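Local atomic coordinates of AT-less polyketide synthase (Streptomyces platensis subsp. rosaceus, PDB entry 4QYR), a protein that probably catalyses, as a ketosynthase domain of the isomigrastatin assembly line, condensation of acyl units carried on acyl carrier proteins. Residues A[69-74]-A[600-605]; A[65-70]-A[200-205]; A[85-90]-A[141-146]. All blocks are in the same frame, centred on the assembly; numbering follows the deposited sequence.

Contact 1: A[69-74]-A[600-605]; sequences GVDRFD and CDRYWV
D71 and Y603 are joined by a straight backbone bond, Y603 N to D71 O at 2.8 Å (171° at the hydrogen). A second, more bent one runs from F73 N to D601 O, 3.0 Å. The antiparallel non-hydrogen-bonded pair R72 and R602, CA atoms 4.7 Å apart, marks a short, weakly bonded antiparallel pairing.

Charge adds a network on the face carrying both arginines. NH1 of R602 reaches OD2 of D71 at 2.6 Å, a salt bridge with weak hydrogen-bond geometry (119°), the carboxylate and guanidinium planes 68° apart. OD2 makes a second salt bridge, weak as a hydrogen bond, to R72 NE at 3.2 Å. OD1 takes a weak bond from R72 NE and is hydrogen-bonded to a glycerol, probably from the crystallisation liquor. R602 CB lies over one face of the R72 guanidinium.

Apolar contact joins W604 CZ3 to V70 CG1 (3.8 Å), with CE3 on D71 CB, and F73 CB to Y603 CD2 (4.1 Å). Separately, F73 O approaches the Y603 ring edge at CE2, 3.3 Å.

The sequence DRYW resembles the conserved end of the post-AT linker, which in modular synthases returns to the ketosynthase surface. One carboxylate taking salt bridges from arginines of both segments probably stays ionised and ties this tail to the 69-74 turn.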
ATOM      1  N   GLY A  69       6.154 -24.301 -13.529  1.00 47.85           N
ATOM      2  CA  GLY A  69       5.968 -24.903 -12.220  1.00 46.10           C
ATOM      3  C   GLY A  69       5.262 -24.000 -11.239  1.00 45.39           C
ATOM      4  O   GLY A  69       5.621 -23.911 -10.065  1.00 47.51           O
ATOM      5  N   VAL A  70       4.241 -23.331 -11.751  1.00 44.63           N
ATOM      6  CA  VAL A  70       3.436 -22.361 -11.025  1.00 42.66           C
ATOM      7  C   VAL A  70       2.479 -23.044 -10.045  1.00 44.75           C
ATOM      8  O   VAL A  70       2.011 -22.444  -9.072  1.00 48.74           O
ATOM      9  CB  VAL A  70       2.660 -21.475 -12.057  1.00 42.19           C
ATOM     10  CG1 VAL A  70       1.174 -21.425 -11.775  1.00 36.62           C
ATOM     11  CG2 VAL A  70       3.288 -20.085 -12.162  1.00 34.54           C
ATOM     12  N   ASP A  71       2.205 -24.317 -10.297  1.00 43.05           N
ATOM     13  CA  ASP A  71       1.323 -25.076  -9.432  1.00 44.33           C
ATOM     14  C   ASP A  71       2.116 -25.800  -8.351  1.00 45.27           C
ATOM     15  O   ASP A  71       1.543 -26.547  -7.555  1.00 46.53           O
ATOM     16  CB  ASP A  71       0.493 -26.085 -10.236  1.00 47.58           C
ATOM     17  CG  ASP A  71       1.339 -26.983 -11.124  1.00 52.13           C
ATOM     18  OD1 ASP A  71       2.288 -26.479 -11.761  1.00 51.18           O
ATOM     19  OD2 ASP A  71       1.039 -28.199 -11.196  1.00 57.33           O
ATOM     20  N   ARG A  72       3.429 -25.583  -8.323  1.00 41.98           N
ATOM     21  CA  ARG A  72       4.288 -26.325  -7.405  1.00 42.24           C
ATOM     22  C   ARG A  72       4.609 -25.480  -6.181  1.00 43.85           C
ATOM     23  O   ARG A  72       4.698 -24.251  -6.277  1.00 46.63           O
ATOM     24  CB  ARG A  72       5.561 -26.773  -8.112  1.00 39.82           C
ATOM     25  CG  ARG A  72       5.295 -27.333  -9.472  1.00 46.15           C
ATOM     26  CD  ARG A  72       4.744 -28.739  -9.362  1.00 58.28           C
ATOM     27  NE  ARG A  72       4.005 -29.133 -10.555  1.00 66.96           N
ATOM     28  CZ  ARG A  72       3.931 -30.379 -11.008  1.00 70.43           C
ATOM     29  NH1 ARG A  72       3.221 -30.649 -12.100  1.00 72.60           N
ATOM     30  NH2 ARG A  72       4.579 -31.347 -10.373  1.00 69.52           N
ATOM     31  N   PHE A  73       4.770 -26.140  -5.035  1.00 37.49           N
ATOM     32  CA  PHE A  73       4.899 -25.452  -3.748  1.00 39.41           C
ATOM     33  C   PHE A  73       5.245 -26.435  -2.649  1.00 39.95           C
ATOM     34  O   PHE A  73       4.731 -27.554  -2.637  1.00 42.47           O
ATOM     35  CB  PHE A  73       3.596 -24.732  -3.400  1.00 40.23           C
ATOM     36  CG  PHE A  73       3.620 -23.996  -2.084  1.00 38.34           C
ATOM     37  CD1 PHE A  73       4.597 -23.051  -1.820  1.00 34.19           C
ATOM     38  CD2 PHE A  73       2.629 -24.225  -1.129  1.00 39.24           C
ATOM     39  CE1 PHE A  73       4.608 -22.349  -0.620  1.00 31.49           C
ATOM     40  CE2 PHE A  73       2.637 -23.537   0.076  1.00 39.01           C
ATOM     41  CZ  PHE A  73       3.639 -22.593   0.329  1.00 37.44           C
ATOM     42  N   ASP A  74       6.111 -26.024  -1.730  1.00 38.22           N
ATOM     43  CA  ASP A  74       6.496 -26.880  -0.614  1.00 39.97           C
ATOM     44  C   ASP A  74       5.654 -26.482   0.584  1.00 45.54           C
ATOM     45  O   ASP A  74       6.063 -25.631   1.376  1.00 44.81           O
ATOM     46  CB  ASP A  74       7.979 -26.729  -0.308  1.00 40.69           C
ATOM     47  CG  ASP A  74       8.544 -27.895   0.449  1.00 49.03           C
ATOM     48  OD1 ASP A  74       7.756 -28.732   0.955  1.00 52.05           O
ATOM     49  OD2 ASP A  74       9.792 -27.970   0.534  1.00 51.37           O
ATOM     50  N   CYS A 600       8.638 -30.106  -5.016  1.00 53.38           N
ATOM     51  CA  CYS A 600       7.814 -29.762  -6.173  1.00 53.44           C
ATOM     52  C   CYS A 600       6.451 -30.442  -6.104  1.00 50.87           C
ATOM     53  O   CYS A 600       6.043 -31.123  -7.051  1.00 50.97           O
ATOM     54  CB  CYS A 600       8.518 -30.156  -7.484  1.00 59.26           C
ATOM     55  SG  CYS A 600       9.996 -29.184  -7.920  1.00137.46           S
ATOM     56  N   ASP A 601       5.755 -30.263  -4.985  1.00 48.19           N
ATOM     57  CA  ASP A 601       4.435 -30.855  -4.815  1.00 52.49           C
ATOM     58  C   ASP A 601       3.412 -30.025  -5.578  1.00 52.73           C
ATOM     59  O   ASP A 601       3.531 -28.809  -5.642  1.00 51.77           O
ATOM     60  CB  ASP A 601       4.061 -30.951  -3.330  1.00 56.40           C
ATOM     61  CG  ASP A 601       5.023 -31.837  -2.525  1.00 62.20           C
ATOM     62  OD1 ASP A 601       5.397 -32.951  -2.992  1.00 64.40           O
ATOM     63  OD2 ASP A 601       5.392 -31.418  -1.406  1.00 61.66           O
ATOM     64  N   ARG A 602       2.413 -30.678  -6.164  1.00 55.55           N
ATOM     65  CA  ARG A 602       1.393 -29.971  -6.941  1.00 48.04           C
ATOM     66  C   ARG A 602       0.180 -29.537  -6.105  1.00 47.46           C
ATOM     67  O   ARG A 602      -0.510 -30.362  -5.505  1.00 49.03           O
ATOM     68  CB  ARG A 602       0.920 -30.840  -8.104  1.00 50.28           C
ATOM     69  CG  ARG A 602      -0.210 -30.210  -8.884  1.00 52.21           C
ATOM     70  CD  ARG A 602      -1.053 -31.247  -9.601  1.00 56.21           C
ATOM     71  NE  ARG A 602      -2.313 -30.731 -10.152  1.00 55.50           N
ATOM     72  CZ  ARG A 602      -2.408 -29.821 -11.119  1.00 54.61           C
ATOM     73  NH1 ARG A 602      -1.314 -29.276 -11.648  1.00 53.15           N
ATOM     74  NH2 ARG A 602      -3.605 -29.447 -11.555  1.00 51.93           N
ATOM     75  N   TYR A 603      -0.090 -28.237  -6.074  1.00 48.01           N
ATOM     76  CA  TYR A 603      -1.288 -27.729  -5.399  1.00 44.86           C
ATOM     77  C   TYR A 603      -2.066 -26.834  -6.345  1.00 47.43           C
ATOM     78  O   TYR A 603      -1.676 -25.690  -6.607  1.00 42.85           O
ATOM     79  CB  TYR A 603      -0.931 -26.973  -4.113  1.00 43.18           C
ATOM     80  CG  TYR A 603      -0.261 -27.843  -3.078  1.00 44.12           C
ATOM     81  CD1 TYR A 603      -1.013 -28.535  -2.136  1.00 45.51           C
ATOM     82  CD2 TYR A 603       1.119 -27.988  -3.052  1.00 43.78           C
ATOM     83  CE1 TYR A 603      -0.410 -29.339  -1.190  1.00 54.81           C
ATOM     84  CE2 TYR A 603       1.734 -28.798  -2.111  1.00 50.29           C
ATOM     85  CZ  TYR A 603       0.967 -29.474  -1.180  1.00 54.38           C
ATOM     86  OH  TYR A 603       1.571 -30.289  -0.238  1.00 57.63           O
ATOM     87  N   TRP A 604      -3.161 -27.371  -6.873  1.00 45.71           N
ATOM     88  CA  TRP A 604      -3.996 -26.617  -7.791  1.00 50.97           C
ATOM     89  C   TRP A 604      -5.447 -26.593  -7.305  1.00 54.53           C
ATOM     90  O   TRP A 604      -5.741 -26.919  -6.150  1.00 54.88           O
ATOM     91  CB  TRP A 604      -3.895 -27.205  -9.203  1.00 46.83           C
ATOM     92  CG  TRP A 604      -4.220 -26.228 -10.303  1.00 45.97           C
ATOM     93  CD1 TRP A 604      -5.239 -26.319 -11.212  1.00 54.46           C
ATOM     94  CD2 TRP A 604      -3.541 -24.998 -10.586  1.00 43.75           C
ATOM     95  NE1 TRP A 604      -5.227 -25.227 -12.049  1.00 45.97           N
ATOM     96  CE2 TRP A 604      -4.197 -24.401 -11.684  1.00 43.81           C
ATOM     97  CE3 TRP A 604      -2.449 -24.333 -10.005  1.00 41.84           C
ATOM     98  CZ2 TRP A 604      -3.791 -23.179 -12.219  1.00 42.04           C
ATOM     99  CZ3 TRP A 604      -2.040 -23.125 -10.542  1.00 40.11           C
ATOM    100  CH2 TRP A 604      -2.710 -22.560 -11.637  1.00 40.22           C
ATOM    101  N   VAL A 605      -6.347 -26.183  -8.191  1.00 55.59           N
ATOM    102  CA  VAL A 605      -7.759 -26.077  -7.875  1.00 54.66           C
ATOM    103  C   VAL A 605      -8.331 -27.439  -7.495  1.00 57.95           C
ATOM    104  O   VAL A 605      -8.147 -28.419  -8.219  1.00 62.33           O
ATOM    105  CB  VAL A 605      -8.533 -25.479  -9.064  1.00 54.10           C
ATOM    106  CG1 VAL A 605     -10.034 -25.462  -8.794  1.00 53.79           C
ATOM    107  CG2 VAL A 605      -8.007 -24.080  -9.378  1.00 49.31           C
TER

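Contact 2: A[65-70]-A[200-205]; sequences GRIEGV and VNLLLS
G65 and L203 meet first where the loop after strand 63-64 runs beside the end of strand 194-201, a strand of the central sheet in the thiolase-type fold of ketosynthases. Here G65 O lies 4.1 Å from L203 CD1, a loose van der Waals approach, while the G65 backbone is bonded to R236 and E238.

Two residues on, I67 directs its CB toward the strand end, yet its CD1 only grazes L202 CD2 at 4.5 Å. The evidence for a firmer tie is polar and indirect: the carboxylate of E238 accepts I67 N with OE1 and L203 N with OE2, so one side chain bridges both backbones.

Further on, V70, inside the type I turn that starts at G69, carries the main apolar contact. Its two methyls divide the work between alternate leucines, and in each pair the valine and leucine side chains run antiparallel, side by side. L202 and L204 share a conformation, CG beside the backbone N (chi1 -68° and -60°) and the chain extended beyond; the CD2 methyls face V70, while the CD1 methyls of both leucines rest on P90 of helix 90-106. CG2 of V70 is 3.6 Å from L202 CD2, and CG1 is 3.9 Å from L204 CD2.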
ATOM      1  N   GLY A  65       4.928 -14.445 -21.202  1.00 45.81           N
ATOM      2  CA  GLY A  65       6.109 -14.951 -20.545  1.00 44.93           C
ATOM      3  C   GLY A  65       5.589 -15.730 -19.357  1.00 46.84           C
ATOM      4  O   GLY A  65       4.885 -15.178 -18.516  1.00 52.53           O
ATOM      5  N   ARG A  66       5.908 -17.015 -19.296  1.00 47.56           N
ATOM      6  CA  ARG A  66       5.437 -17.882 -18.215  1.00 44.69           C
ATOM      7  C   ARG A  66       6.562 -18.427 -17.357  1.00 45.69           C
ATOM      8  O   ARG A  66       7.673 -18.686 -17.826  1.00 47.70           O
ATOM      9  CB  ARG A  66       4.650 -19.068 -18.763  1.00 42.29           C
ATOM     10  CG  ARG A  66       3.304 -18.728 -19.316  1.00 43.57           C
ATOM     11  CD  ARG A  66       2.498 -19.996 -19.520  1.00 49.03           C
ATOM     12  NE  ARG A  66       2.715 -20.627 -20.827  1.00 55.96           N
ATOM     13  CZ  ARG A  66       3.407 -21.750 -21.027  1.00 60.40           C
ATOM     14  NH1 ARG A  66       3.520 -22.249 -22.252  1.00 62.94           N
ATOM     15  NH2 ARG A  66       3.981 -22.381 -20.007  1.00 61.65           N
ATOM     16  N   ILE A  67       6.239 -18.619 -16.092  1.00 36.70           N
ATOM     17  CA  ILE A  67       7.095 -19.314 -15.169  1.00 41.21           C
ATOM     18  C   ILE A  67       6.720 -20.789 -15.195  1.00 46.67           C
ATOM     19  O   ILE A  67       5.534 -21.142 -15.131  1.00 51.01           O
ATOM     20  CB  ILE A  67       6.936 -18.741 -13.754  1.00 42.18           C
ATOM     21  CG1 ILE A  67       7.553 -17.358 -13.685  1.00 32.60           C
ATOM     22  CG2 ILE A  67       7.543 -19.661 -12.698  1.00 46.18           C
ATOM     23  CD1 ILE A  67       7.489 -16.803 -12.326  1.00 32.88           C
ATOM     24  N   GLU A  68       7.703 -21.667 -15.302  1.00 47.50           N
ATOM     25  CA  GLU A  68       7.367 -23.073 -15.240  1.00 55.67           C
ATOM     26  C   GLU A  68       7.199 -23.515 -13.788  1.00 53.48           C
ATOM     27  O   GLU A  68       7.987 -23.128 -12.912  1.00 54.76           O
ATOM     28  CB  GLU A  68       8.421 -23.918 -15.942  1.00 69.15           C
ATOM     29  CG  GLU A  68       7.824 -24.773 -17.050  1.00 85.04           C
ATOM     30  CD  GLU A  68       6.582 -25.549 -16.592  1.00 95.86           C
ATOM     31  OE1 GLU A  68       6.607 -26.132 -15.482  1.00 99.24           O
ATOM     32  OE2 GLU A  68       5.576 -25.569 -17.343  1.00 99.17           O
ATOM     33  N   GLY A  69       6.154 -24.301 -13.529  1.00 47.85           N
ATOM     34  CA  GLY A  69       5.968 -24.903 -12.220  1.00 46.10           C
ATOM     35  C   GLY A  69       5.262 -24.000 -11.239  1.00 45.39           C
ATOM     36  O   GLY A  69       5.621 -23.911 -10.065  1.00 47.51           O
ATOM     37  N   VAL A  70       4.241 -23.331 -11.751  1.00 44.63           N
ATOM     38  CA  VAL A  70       3.436 -22.361 -11.025  1.00 42.66           C
ATOM     39  C   VAL A  70       2.479 -23.044 -10.045  1.00 44.75           C
ATOM     40  O   VAL A  70       2.011 -22.444  -9.072  1.00 48.74           O
ATOM     41  CB  VAL A  70       2.660 -21.475 -12.057  1.00 42.19           C
ATOM     42  CG1 VAL A  70       1.174 -21.425 -11.775  1.00 36.62           C
ATOM     43  CG2 VAL A  70       3.288 -20.085 -12.162  1.00 34.54           C
ATOM     44  N   VAL A 200       5.225  -9.767  -7.294  1.00 19.02           N
ATOM     45  CA  VAL A 200       4.846 -11.001  -7.955  1.00 20.41           C
ATOM     46  C   VAL A 200       3.692 -10.754  -8.905  1.00 25.04           C
ATOM     47  O   VAL A 200       2.878  -9.873  -8.705  1.00 29.15           O
ATOM     48  CB  VAL A 200       4.489 -12.122  -6.927  1.00 19.82           C
ATOM     49  CG1 VAL A 200       3.377 -11.698  -6.013  1.00 20.74           C
ATOM     50  CG2 VAL A 200       4.125 -13.411  -7.625  1.00 21.93           C
ATOM     51  N   ASN A 201       3.666 -11.511  -9.987  1.00 26.58           N
ATOM     52  CA  ASN A 201       2.593 -11.422 -10.946  1.00 26.84           C
ATOM     53  C   ASN A 201       2.448 -12.775 -11.578  1.00 27.44           C
ATOM     54  O   ASN A 201       3.445 -13.350 -12.024  1.00 25.34           O
ATOM     55  CB  ASN A 201       2.881 -10.369 -12.000  1.00 23.08           C
ATOM     56  CG  ASN A 201       1.747 -10.203 -12.961  1.00 33.15           C
ATOM     57  OD1 ASN A 201       0.666  -9.766 -12.577  1.00 35.77           O
ATOM     58  ND2 ASN A 201       1.976 -10.553 -14.219  1.00 35.17           N
ATOM     59  N   LEU A 202       1.223 -13.289 -11.582  1.00 24.72           N
ATOM     60  CA  LEU A 202       0.934 -14.568 -12.198  1.00 35.78           C
ATOM     61  C   LEU A 202      -0.356 -14.497 -12.998  1.00 40.57           C
ATOM     62  O   LEU A 202      -1.346 -13.898 -12.563  1.00 44.97           O
ATOM     63  CB  LEU A 202       0.843 -15.665 -11.141  1.00 36.91           C
ATOM     64  CG  LEU A 202       2.149 -16.028 -10.431  1.00 34.86           C
ATOM     65  CD1 LEU A 202       1.934 -17.099  -9.387  1.00 37.09           C
ATOM     66  CD2 LEU A 202       3.105 -16.524 -11.462  1.00 35.96           C
ATOM     67  N   LEU A 203      -0.332 -15.104 -14.177  1.00 41.67           N
ATOM     68  CA  LEU A 203      -1.456 -15.048 -15.102  1.00 41.66           C
ATOM     69  C   LEU A 203      -2.311 -16.322 -15.000  1.00 42.50           C
ATOM     70  O   LEU A 203      -2.025 -17.328 -15.648  1.00 42.88           O
ATOM     71  CB  LEU A 203      -0.933 -14.848 -16.521  1.00 40.71           C
ATOM     72  CG  LEU A 203       0.244 -13.877 -16.607  1.00 38.35           C
ATOM     73  CD1 LEU A 203       0.972 -14.030 -17.926  1.00 40.50           C
ATOM     74  CD2 LEU A 203      -0.259 -12.473 -16.476  1.00 39.89           C
ATOM     75  N   LEU A 204      -3.360 -16.269 -14.186  1.00 41.48           N
ATOM     76  CA  LEU A 204      -4.087 -17.473 -13.826  1.00 41.75           C
ATOM     77  C   LEU A 204      -5.547 -17.419 -14.237  1.00 47.89           C
ATOM     78  O   LEU A 204      -6.325 -18.303 -13.866  1.00 51.46           O
ATOM     79  CB  LEU A 204      -3.976 -17.720 -12.321  1.00 41.51           C
ATOM     80  CG  LEU A 204      -2.537 -17.913 -11.826  1.00 43.91           C
ATOM     81  CD1 LEU A 204      -2.493 -18.120 -10.321  1.00 43.17           C
ATOM     82  CD2 LEU A 204      -1.851 -19.070 -12.561  1.00 43.66           C
ATOM     83  N   SER A 205      -5.921 -16.390 -14.997  1.00 47.65           N
ATOM     84  CA  SER A 205      -7.293 -16.285 -15.506  1.00 46.44           C
ATOM     85  C   SER A 205      -7.382 -15.460 -16.780  1.00 46.18           C
ATOM     86  O   SER A 205      -6.439 -14.777 -17.172  1.00 46.03           O
ATOM     87  CB  SER A 205      -8.224 -15.673 -14.459  1.00 47.15           C
ATOM     88  OG  SER A 205      -8.361 -14.270 -14.672  1.00 51.79           O
TER

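Contact 3: A[85-90]-A[141-146]; sequences AELMDP and GFTATG
D89 and G146 are linked by the one hydrogen bond between these segments: D89 N donates to G146 O at 2.8 Å with 160° at the hydrogen, the donor tilted 21° from the carbonyl plane.

Close backbone packing surrounds this bond. M88 CA and G146 CA are 4.0 Å apart, L87 O lies 3.7 Å from G146 CA, and M88 CA is equally near G146 O. Lacking a side chain, G146 lets the chain leaving helix 82-86 lie directly against its main chain. CB of D89 lies 3.2 Å from G146 O, and CG, anti to the backbone N (chi1 -179°), carries the carboxylate away to N-cap helix 90-106 and bond Q91 NE2.

Apolar contact is carried by L87, the first residue to leave the helical conformation. Its CD1 touches F142 CB at 4.0 Å, the two side chains crossing at about a right angle. Beside it, equally near CD1, lies the hydroxyl T143 OG1, which is engaged with D140 N.

The contact thus fits the junction between helices 82-86 and 90-106 against helix 141-147. Helix 127-135 closes a further side, where T143 touches H129 and L132, while A144 and T145 pack on A211 and F425 of the second subunit.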
ATOM      1  N   ALA A  85      -3.348 -25.036   1.175  1.00 54.62           N
ATOM      2  CA  ALA A  85      -2.426 -24.651   0.125  1.00 46.71           C
ATOM      3  C   ALA A  85      -3.136 -24.624  -1.206  1.00 47.02           C
ATOM      4  O   ALA A  85      -2.811 -23.808  -2.059  1.00 50.16           O
ATOM      5  CB  ALA A  85      -1.263 -25.586   0.082  1.00 39.01           C
ATOM      6  N   GLU A  86      -4.115 -25.503  -1.382  1.00 41.17           N
ATOM      7  CA  GLU A  86      -4.839 -25.582  -2.650  1.00 45.11           C
ATOM      8  C   GLU A  86      -5.743 -24.362  -2.897  1.00 43.84           C
ATOM      9  O   GLU A  86      -6.084 -24.047  -4.035  1.00 41.22           O
ATOM     10  CB  GLU A  86      -5.661 -26.867  -2.712  1.00 44.96           C
ATOM     11  CG  GLU A  86      -4.832 -28.076  -3.090  1.00 62.55           C
ATOM     12  CD  GLU A  86      -5.628 -29.375  -3.220  1.00 66.72           C
ATOM     13  OE1 GLU A  86      -6.758 -29.450  -2.687  1.00 71.86           O
ATOM     14  OE2 GLU A  86      -5.118 -30.320  -3.872  1.00 66.30           O
ATOM     15  N   LEU A  87      -6.126 -23.672  -1.834  1.00 40.41           N
ATOM     16  CA  LEU A  87      -6.979 -22.516  -1.967  1.00 39.72           C
ATOM     17  C   LEU A  87      -6.136 -21.260  -1.849  1.00 50.39           C
ATOM     18  O   LEU A  87      -6.666 -20.145  -1.812  1.00 51.55           O
ATOM     19  CB  LEU A  87      -8.073 -22.531  -0.909  1.00 40.96           C
ATOM     20  CG  LEU A  87      -8.893 -23.812  -0.977  1.00 51.06           C
ATOM     21  CD1 LEU A  87      -9.807 -23.964   0.221  1.00 48.79           C
ATOM     22  CD2 LEU A  87      -9.694 -23.839  -2.273  1.00 54.47           C
HETATM   23  N   MSE A  88      -4.820 -21.443  -1.796  1.00 44.61           N
HETATM   24  CA  MSE A  88      -3.915 -20.313  -1.645  1.00 41.87           C
HETATM   25  C   MSE A  88      -3.375 -19.856  -2.976  1.00 41.46           C
HETATM   26  O   MSE A  88      -2.750 -20.633  -3.683  1.00 44.25           O
HETATM   27  CB  MSE A  88      -2.748 -20.656  -0.737  1.00 42.08           C
HETATM   28  CG  MSE A  88      -1.863 -19.449  -0.446  1.00 39.77           C
HETATM   29 SE   MSE A  88      -0.512 -19.833   0.913  0.64 45.75          SE
HETATM   30  CE  MSE A  88      -1.655 -20.808   2.166  1.00 56.64           C
ATOM     31  N   ASP A  89      -3.643 -18.597  -3.305  1.00 39.53           N
ATOM     32  CA  ASP A  89      -3.134 -17.946  -4.502  1.00 37.17           C
ATOM     33  C   ASP A  89      -1.687 -18.325  -4.708  1.00 35.18           C
ATOM     34  O   ASP A  89      -0.867 -18.106  -3.824  1.00 30.37           O
ATOM     35  CB  ASP A  89      -3.283 -16.429  -4.351  1.00 39.66           C
ATOM     36  CG  ASP A  89      -2.811 -15.643  -5.571  1.00 37.93           C
ATOM     37  OD1 ASP A  89      -2.547 -16.243  -6.626  1.00 38.53           O
ATOM     38  OD2 ASP A  89      -2.762 -14.392  -5.475  1.00 34.94           O
ATOM     39  N   PRO A  90      -1.378 -18.944  -5.856  1.00 37.09           N
ATOM     40  CA  PRO A  90      -0.001 -19.281  -6.200  1.00 35.30           C
ATOM     41  C   PRO A  90       0.936 -18.085  -6.084  1.00 29.30           C
ATOM     42  O   PRO A  90       2.116 -18.273  -5.825  1.00 28.84           O
ATOM     43  CB  PRO A  90      -0.130 -19.761  -7.644  1.00 32.36           C
ATOM     44  CG  PRO A  90      -1.441 -20.403  -7.660  1.00 33.91           C
ATOM     45  CD  PRO A  90      -2.309 -19.475  -6.862  1.00 37.27           C
ATOM     46  N   GLY A 141     -12.851 -21.105   4.729  1.00 51.25           N
ATOM     47  CA  GLY A 141     -12.087 -20.171   5.525  1.00 48.38           C
ATOM     48  C   GLY A 141     -10.691 -19.954   4.984  1.00 45.81           C
ATOM     49  O   GLY A 141     -10.102 -18.907   5.222  1.00 50.09           O
ATOM     50  N   PHE A 142     -10.162 -20.919   4.241  1.00 42.27           N
ATOM     51  CA  PHE A 142      -8.822 -20.778   3.690  1.00 43.46           C
ATOM     52  C   PHE A 142      -8.799 -19.929   2.431  1.00 45.97           C
ATOM     53  O   PHE A 142      -7.740 -19.407   2.050  1.00 49.09           O
ATOM     54  CB  PHE A 142      -8.208 -22.144   3.380  1.00 46.74           C
ATOM     55  CG  PHE A 142      -7.815 -22.927   4.599  1.00 47.65           C
ATOM     56  CD1 PHE A 142      -7.211 -22.299   5.676  1.00 45.18           C
ATOM     57  CD2 PHE A 142      -8.086 -24.295   4.679  1.00 47.36           C
ATOM     58  CE1 PHE A 142      -6.870 -23.027   6.802  1.00 46.35           C
ATOM     59  CE2 PHE A 142      -7.745 -25.016   5.788  1.00 42.51           C
ATOM     60  CZ  PHE A 142      -7.144 -24.388   6.854  1.00 46.83           C
ATOM     61  N   THR A 143      -9.950 -19.803   1.770  1.00 46.38           N
ATOM     62  CA  THR A 143      -9.999 -19.058   0.511  1.00 46.63           C
ATOM     63  C   THR A 143      -9.732 -17.584   0.742  1.00 40.77           C
ATOM     64  O   THR A 143      -8.906 -16.983   0.058  1.00 34.32           O
ATOM     65  CB  THR A 143     -11.341 -19.160  -0.200  1.00 51.06           C
ATOM     66  OG1 THR A 143     -11.808 -20.515  -0.204  1.00 57.11           O
ATOM     67  CG2 THR A 143     -11.185 -18.655  -1.628  1.00 48.35           C
ATOM     68  N   ALA A 144     -10.446 -17.022   1.715  1.00 41.94           N
ATOM     69  CA  ALA A 144     -10.315 -15.616   2.083  1.00 42.89           C
ATOM     70  C   ALA A 144      -8.875 -15.271   2.474  1.00 41.89           C
ATOM     71  O   ALA A 144      -8.263 -14.348   1.933  1.00 41.47           O
ATOM     72  CB  ALA A 144     -11.255 -15.294   3.215  1.00 43.35           C
ATOM     73  N   THR A 145      -8.360 -16.016   3.437  1.00 39.19           N
ATOM     74  CA  THR A 145      -6.968 -15.973   3.788  1.00 35.10           C
ATOM     75  C   THR A 145      -6.045 -16.218   2.588  1.00 35.38           C
ATOM     76  O   THR A 145      -4.972 -15.620   2.470  1.00 28.41           O
ATOM     77  CB  THR A 145      -6.705 -17.004   4.883  1.00 40.84           C
ATOM     78  OG1 THR A 145      -6.760 -16.347   6.152  1.00 38.87           O
ATOM     79  CG2 THR A 145      -5.352 -17.708   4.699  1.00 49.65           C
ATOM     80  N   GLY A 146      -6.468 -17.096   1.687  1.00 35.63           N
ATOM     81  CA  GLY A 146      -5.586 -17.525   0.621  1.00 33.21           C
ATOM     82  C   GLY A 146      -5.525 -16.561  -0.531  1.00 32.11           C
ATOM     83  O   GLY A 146      -4.766 -16.744  -1.482  1.00 33.82           O
TER

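From the N terminus the chain meets 65-70 and 69-74 first, one continuous run sharing G69 and V70, then 85-90. Contact 3 closes the innermost loop when 141-146 returns to the helix junction. Contact 2 closes at 200-205, and contact 1 only when 600-605 comes back after the rest of the ketosynthase and the RhiE-like linker region. Contact 3 lies within the spans of both; contacts 1 and 2 start from the same stretch and their spans are staggered, not concentric. Spatial links run through P90 and W604: V70 O packs on P90 CB, and W604 CH2 meets L204 CD2 at 3.7 Å. The C-terminal tail, the end of a central strand and the dimer-facing helix 141-147 are thereby tied to one region.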